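Local coordinates for protein cytochrome c' (PDB 5GYR) that carries a covalently bound high-spin heme with no sixth ligand and is assigned electron transfer activity, though its exact function is not known, at residues Gly85-Glu90 against Cys121-Glu126; Ala99-Thr104 against Glu108-Ala113. All blocks are in the same frame, centred on the assembly; numbering follows the deposited sequence.

Interaction 1 (Gly85-Glu90 against Cys121-Glu126); sequences GKIARE and CKSCHE. With HEC (heme c), chain I.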
loop_
_atom_site.group_PDB
_atom_site.type_symbol
_atom_site.label_atom_id
_atom_site.label_comp_id
_atom_site.label_asym_id
_atom_site.label_seq_id
_atom_site.Cartn_x
_atom_site.Cartn_y
_atom_site.Cartn_z
ATOM N N GLY A 85 6.134 0.187 4.401
ATOM C CA GLY A 85 7.072 0.862 5.269
ATOM C C GLY A 85 8.084 -0.067 5.917
ATOM O O GLY A 85 7.949 -1.302 5.912
ATOM N N LYS A 86 9.108 0.566 6.467
ATOM C CA LYS A 86 10.235 -0.119 7.064
ATOM C C LYS A 86 9.824 -1.069 8.183
ATOM O O LYS A 86 10.272 -2.215 8.220
ATOM C CB LYS A 86 11.200 0.929 7.596
ATOM C CG LYS A 86 12.407 0.400 8.303
ATOM C CD LYS A 86 13.216 1.564 8.841
ATOM C CE LYS A 86 14.633 1.158 9.164
ATOM N NZ LYS A 86 14.749 0.560 10.512
ATOM N N ILE A 87 8.961 -0.598 9.073
ATOM C CA ILE A 87 8.585 -1.410 10.225
ATOM C C ILE A 87 7.746 -2.610 9.811
ATOM O O ILE A 87 7.929 -3.709 10.335
ATOM C CB ILE A 87 7.867 -0.595 11.316
ATOM C CG1 ILE A 87 8.760 0.562 11.759
ATOM C CG2 ILE A 87 7.560 -1.489 12.507
ATOM C CD1 ILE A 87 8.102 1.523 12.725
ATOM N N ALA A 88 6.844 -2.413 8.856
ATOM C CA ALA A 88 6.028 -3.510 8.352
ATOM C C ALA A 88 6.899 -4.595 7.725
ATOM O O ALA A 88 6.645 -5.789 7.902
ATOM C CB ALA A 88 5.031 -3.002 7.335
ATOM N N ARG A 89 7.912 -4.174 6.976
ATOM C CA ARG A 89 8.805 -5.121 6.354
ATOM C C ARG A 89 9.627 -5.850 7.411
ATOM O O ARG A 89 9.854 -7.054 7.286
ATOM C CB ARG A 89 9.672 -4.426 5.292
ATOM C CG ARG A 89 8.848 -4.079 4.057
ATOM C CD ARG A 89 9.669 -3.580 2.889
ATOM N NE ARG A 89 10.375 -2.340 3.225
ATOM C CZ ARG A 89 11.683 -2.240 3.444
ATOM N NH1 ARG A 89 12.471 -3.310 3.355
ATOM N NH2 ARG A 89 12.206 -1.055 3.747
ATOM N N GLU A 90 10.058 -5.129 8.443
ATOM C CA GLU A 90 10.765 -5.757 9.566
ATOM C C GLU A 90 9.860 -6.785 10.237
ATOM O O GLU A 90 10.290 -7.885 10.562
ATOM C CB GLU A 90 11.235 -4.731 10.597
ATOM C CG GLU A 90 12.419 -3.871 10.150
ATOM C CD GLU A 90 12.716 -2.722 11.157
ATOM O OE1 GLU A 90 13.722 -1.951 11.056
ATOM O OE2 GLU A 90 11.924 -2.592 12.112
ATOM N N CYS A 121 6.456 -5.199 16.824
ATOM C CA CYS A 121 5.119 -4.757 17.294
ATOM C C CYS A 121 5.251 -3.416 17.994
ATOM O O CYS A 121 4.564 -2.441 17.679
ATOM C CB CYS A 121 4.492 -5.746 18.288
ATOM S SG CYS A 121 4.585 -7.520 17.838
ATOM N N LYS A 122 6.190 -3.377 18.933
ATOM C CA LYS A 122 6.380 -2.204 19.776
ATOM C C LYS A 122 6.818 -0.970 18.995
ATOM O O LYS A 122 6.353 0.136 19.254
ATOM C CB LYS A 122 7.406 -2.512 20.856
ATOM C CG LYS A 122 7.596 -1.377 21.829
ATOM C CD LYS A 122 8.489 -1.777 22.988
ATOM C CE LYS A 122 8.725 -0.608 23.927
ATOM N NZ LYS A 122 8.897 -0.972 25.356
ATOM N N SER A 123 7.707 -1.158 18.029
ATOM C CA SER A 123 8.242 -0.026 17.310
ATOM C C SER A 123 7.159 0.606 16.441
ATOM O O SER A 123 7.096 1.827 16.334
ATOM C CB SER A 123 9.463 -0.433 16.507
ATOM O OG SER A 123 9.074 -0.999 15.315
ATOM N N CYS A 124 6.278 -0.205 15.853
ATOM C CA CYS A 124 5.175 0.354 15.081
ATOM C C CYS A 124 4.219 1.126 15.991
ATOM O O CYS A 124 3.758 2.203 15.632
ATOM C CB CYS A 124 4.374 -0.694 14.333
ATOM S SG CYS A 124 3.202 0.083 13.233
ATOM N N HIS A 125 3.943 0.581 17.171
ATOM C CA HIS A 125 3.031 1.246 18.098
ATOM C C HIS A 125 3.549 2.592 18.570
ATOM O O HIS A 125 2.807 3.562 18.654
ATOM C CB HIS A 125 2.762 0.370 19.311
ATOM C CG HIS A 125 2.026 -0.879 18.970
ATOM N ND1 HIS A 125 2.093 -2.022 19.736
ATOM C CD2 HIS A 125 1.254 -1.181 17.904
ATOM C CE1 HIS A 125 1.381 -2.972 19.163
ATOM N NE2 HIS A 125 0.861 -2.483 18.051
ATOM N N GLU A 126 4.836 2.640 18.879
ATOM C CA GLU A 126 5.437 3.866 19.385
ATOM C C GLU A 126 5.285 4.997 18.375
ATOM O O GLU A 126 4.989 6.138 18.727
ATOM C CB GLU A 126 6.910 3.638 19.708
ATOM C CG GLU A 126 7.180 2.784 20.927
ATOM C CD GLU A 126 6.983 3.541 22.216
ATOM O OE1 GLU A 126 7.705 4.522 22.483
ATOM O OE2 GLU A 126 6.103 3.136 22.977
HETATM FE FE HEC I . -0.435 -3.596 16.583
HETATM C CHA HEC I . -3.276 -2.022 17.574
HETATM C CHB HEC I . -0.871 -5.937 19.098
HETATM C CHC HEC I . 2.077 -5.422 15.306
HETATM C CHD HEC I . 0.112 -1.234 14.178
HETATM N NA HEC I . -1.750 -3.885 18.075
HETATM C C1A HEC I . -2.896 -3.144 18.287
HETATM C C2A HEC I . -3.626 -3.683 19.391
HETATM C C3A HEC I . -2.935 -4.781 19.810
HETATM C C4A HEC I . -1.789 -4.918 18.985
HETATM C CMA HEC I . -3.282 -5.705 20.951
HETATM C CAA HEC I . -4.941 -3.161 19.977
HETATM C CBA HEC I . -6.117 -3.713 19.145
HETATM C CGA HEC I . -7.490 -3.340 19.686
HETATM O O1A HEC I . -8.242 -4.213 20.169
HETATM O O2A HEC I . -7.908 -2.168 19.634
HETATM N NB HEC I . 0.479 -5.367 17.137
HETATM C C1B HEC I . 0.138 -6.164 18.147
HETATM C C2B HEC I . 0.998 -7.300 18.156
HETATM C C3B HEC I . 1.850 -7.163 17.088
HETATM C C4B HEC I . 1.444 -5.900 16.421
HETATM C CMB HEC I . 0.964 -8.413 19.179
HETATM C CAB HEC I . 2.885 -8.083 16.563
HETATM C CBB HEC I . 2.920 -9.390 16.841
HETATM N NC HEC I . 0.906 -3.345 15.023
HETATM C C1C HEC I . 1.846 -4.238 14.654
HETATM C C2C HEC I . 2.582 -3.744 13.562
HETATM C C3C HEC I . 2.024 -2.527 13.223
HETATM C C4C HEC I . 0.935 -2.308 14.149
HETATM C CMC HEC I . 3.772 -4.395 12.898
HETATM C CAC HEC I . 2.464 -1.631 12.121
HETATM C CBC HEC I . 3.458 -1.904 11.229
HETATM N ND HEC I . -1.313 -1.993 16.045
HETATM C C1D HEC I . -0.981 -1.162 15.029
HETATM C C2D HEC I . -1.953 -0.078 14.885
HETATM C C3D HEC I . -2.891 -0.302 15.818
HETATM C C4D HEC I . -2.495 -1.530 16.520
HETATM C CMD HEC I . -1.936 1.079 13.912
HETATM C CAD HEC I . -4.134 0.527 16.047
HETATM C CBD HEC I . -5.303 -0.138 15.283
HETATM C CGD HEC I . -6.612 0.635 15.376
HETATM O O1D HEC I . -7.349 0.837 14.368
HETATM O O2D HEC I . -7.016 1.087 16.473
HETATM O O HOH W 1 11.742 -0.358 13.862
#
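The CXXCH heme-attachment motif of this c-type cytochrome, Cys121 to His125 on helix 107-128, is met on its flank, beside the heme's edge, by Ile87 in the first turn of helix 86-104. The contact illustrates how one residue of a cofactor-bearing helix can bind the heme through one atom and pack a neighbouring helix through another. The CG2 methyl of Ile87 does most of the touching. With chi1 at -57°, this methyl stands opposite the residue's own backbone N and reaches across to Cys124 CB, 3.8 Å away. The same CG2 lies 3.2 Å from Ser123 OG, a close approach of methyl to hydroxyl, while Ile87 CD1 passes alongside Ser123 O at 3.8 Å. Cut back to an alanine here, the side chain of Ile87 would keep only its CB, and a gap would probably open beside Cys124 CB, the helices losing their one apolar side-chain contact at this level.

Cys124 serves both sides: its CB receives Ile87, while its SG forms the 2.2 Å thioether bond to CAC of the heme. Cys121 SG makes the matching bond to CAB, and His125 NE2 ligates the iron. The carbonyl of Cys121 sits over one face of the imidazole, its O 3.2 Å above the ring plane. The heme site is completed by a second subunit, whose Arg12, Gln13, Thr71 and Arg72 hydrogen-bond to this heme, consistent with a domain-swapped assembly.

Toward solvent the contact becomes polar. One water bridges the helices, donating to Glu90 OE2 and also hydrogen-bonded to Ser123 OG, which also makes a weak hydrogen bond to Ala120 O. The second carboxylate oxygen, Glu90 OE1, is taken by Lys86 NZ at 2.8 Å, on the syn side and 29° out of the carboxylate plane.

Interaction 2 (Ala99-Thr104 against Glu108-Ala113); sequences AEVAAT and EAVKTA
Val101 and Ala109 open the packing of the antiparallel helical hairpin formed by the last two helices of the cytochrome c' four-helix bundle, close to the turn between them. Helix segments 99-104 and 108-113 run at 164° with their axes 8.6 Å apart, a spacing that small side chains make possible. Along the second segment, Ala109 comes first: its CB meets Val101 CG1 at 3.4 Å, tighter than usual for two carbons. A chi1 of 172° sets that CG1 opposite the backbone N of Val101 and sends it across to the other helix.

Val110 follows and receives the same methyl on its main chain, Val101 CG1 lying 3.4 Å from Val110 N. Its own CG2 branch answers in the opposite direction, packing beside Val101 CG1 and resting 3.7 Å from the CA of Ala102. The two valines thus interleave their branches, each reaching past the other to the opposing backbone. Farther on, Ala113 turns its CB to the other branch of Val101, CG2, at a looser 4.3 Å, and so closes the row one helical turn after Ala109. No hydrogen bond crosses between the segments; the side chains that meet across it are all apolar.

Leu98, one residue before the first segment, adds its side chain against Val110 and Ala113. A second subunit packs over the hairpin, its Ala43 on Ala102, its Ala47 on Ala99 and its Tyr34 on Val110, so that the buried side of the pair belongs to a bundle shared between chains.

Near the end of the first segment Val101 O takes two donors from one residue: Thr104 N, and in its carbonyl plane Thr104 OG1, at 2.6 Å with a C=O...donor angle of 147°.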
loop_
_atom_site.group_PDB
_atom_site.type_symbol
_atom_site.label_atom_id
_atom_site.label_comp_id
_atom_site.label_asym_id
_atom_site.label_seq_id
_atom_site.Cartn_x
_atom_site.Cartn_y
_atom_site.Cartn_z
ATOM N N ALA A 99 8.107 -18.304 12.772
ATOM C CA ALA A 99 7.401 -19.528 12.384
ATOM C C ALA A 99 8.378 -20.626 11.937
ATOM O O ALA A 99 8.225 -21.787 12.302
ATOM C CB ALA A 99 6.396 -19.237 11.279
ATOM N N GLU A 100 9.389 -20.242 11.158
ATOM C CA GLU A 100 10.445 -21.172 10.752
ATOM C C GLU A 100 11.174 -21.783 11.937
ATOM O O GLU A 100 11.347 -23.007 12.027
ATOM C CB GLU A 100 11.482 -20.469 9.859
ATOM C CG GLU A 100 10.976 -20.155 8.476
ATOM C CD GLU A 100 11.950 -19.302 7.681
ATOM O OE1 GLU A 100 13.116 -19.147 8.108
ATOM O OE2 GLU A 100 11.545 -18.777 6.630
ATOM N N VAL A 101 11.615 -20.931 12.849
ATOM C CA VAL A 101 12.368 -21.388 14.008
ATOM C C VAL A 101 11.468 -22.244 14.914
ATOM O O VAL A 101 11.899 -23.259 15.469
ATOM C CB VAL A 101 12.937 -20.186 14.785
ATOM C CG1 VAL A 101 13.546 -20.620 16.100
ATOM C CG2 VAL A 101 13.958 -19.408 13.948
ATOM N N ALA A 102 10.214 -21.833 15.069
ATOM C CA ALA A 102 9.280 -22.576 15.915
ATOM C C ALA A 102 9.065 -24.003 15.405
ATOM O O ALA A 102 8.883 -24.914 16.198
ATOM C CB ALA A 102 7.941 -21.855 16.020
ATOM N N ALA A 103 9.098 -24.182 14.085
ATOM C CA ALA A 103 8.925 -25.513 13.494
ATOM C C ALA A 103 10.059 -26.474 13.863
ATOM O O ALA A 103 9.885 -27.684 13.814
ATOM C CB ALA A 103 8.785 -25.413 11.985
ATOM N N THR A 104 11.219 -25.935 14.235
ATOM C CA THR A 104 12.357 -26.771 14.658
ATOM C C THR A 104 12.226 -27.301 16.094
ATOM O O THR A 104 12.897 -28.255 16.473
ATOM C CB THR A 104 13.708 -26.019 14.550
ATOM O OG1 THR A 104 13.824 -25.047 15.599
ATOM C CG2 THR A 104 13.869 -25.363 13.181
ATOM N N GLU A 108 15.422 -22.112 22.634
ATOM C CA GLU A 108 16.345 -20.981 22.744
ATOM C C GLU A 108 16.365 -20.133 21.471
ATOM O O GLU A 108 16.455 -18.913 21.546
ATOM C CB GLU A 108 17.761 -21.427 23.115
ATOM C CG GLU A 108 18.577 -20.400 23.899
ATOM C CD GLU A 108 17.868 -19.906 25.167
ATOM O OE1 GLU A 108 16.731 -20.351 25.462
ATOM O OE2 GLU A 108 18.453 -19.057 25.875
ATOM N N ALA A 109 16.269 -20.780 20.312
ATOM C CA ALA A 109 16.191 -20.063 19.043
ATOM C C ALA A 109 14.858 -19.315 18.939
ATOM O O ALA A 109 14.803 -18.176 18.477
ATOM C CB ALA A 109 16.366 -21.023 17.878
ATOM N N VAL A 110 13.788 -19.957 19.385
ATOM C CA VAL A 110 12.463 -19.323 19.419
ATOM C C VAL A 110 12.489 -18.072 20.293
ATOM O O VAL A 110 11.935 -17.041 19.921
ATOM C CB VAL A 110 11.371 -20.294 19.914
ATOM C CG1 VAL A 110 10.075 -19.552 20.229
ATOM C CG2 VAL A 110 11.115 -21.358 18.864
ATOM N N LYS A 111 13.151 -18.153 21.444
ATOM C CA LYS A 111 13.221 -17.014 22.352
ATOM C C LYS A 111 13.788 -15.790 21.635
ATOM O O LYS A 111 13.260 -14.685 21.760
ATOM C CB LYS A 111 14.050 -17.346 23.604
ATOM C CG LYS A 111 14.114 -16.205 24.591
ATOM C CD LYS A 111 14.813 -16.569 25.898
ATOM C CE LYS A 111 15.410 -15.335 26.575
ATOM N NZ LYS A 111 15.402 -15.445 28.062
ATOM N N THR A 112 14.867 -15.996 20.888
ATOM C CA THR A 112 15.487 -14.910 20.134
ATOM C C THR A 112 14.563 -14.383 19.038
ATOM O O THR A 112 14.393 -13.177 18.900
ATOM C CB THR A 112 16.819 -15.364 19.520
ATOM O OG1 THR A 112 17.696 -15.763 20.574
ATOM C CG2 THR A 112 17.463 -14.234 18.705
ATOM N N ALA A 113 13.962 -15.294 18.281
ATOM C CA ALA A 113 13.040 -14.930 17.208
ATOM C C ALA A 113 11.789 -14.228 17.725
ATOM O O ALA A 113 11.294 -13.290 17.127
ATOM C CB ALA A 113 12.665 -16.160 16.398
#

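In the fold
Both interactions join helix 86-104 to helix 107-128, and interaction 2 is nested within the loop that interaction 1 closes. Their centres lie 20 Å apart and they do not touch: one stands near the turn of the hairpin, the other near its open end. Interaction 2 is a buried contact of valine and alanine carbons, with the side chain of Ala113 about 12 Å from the heme. Interaction 1 is only partly buried, with a single isoleucine against the heme-binding motif and a water-bridged polar border. The pair shows how the same two helices can meet by purely apolar interlocking at one end and by cofactor-linked, mixed chemistry at the other.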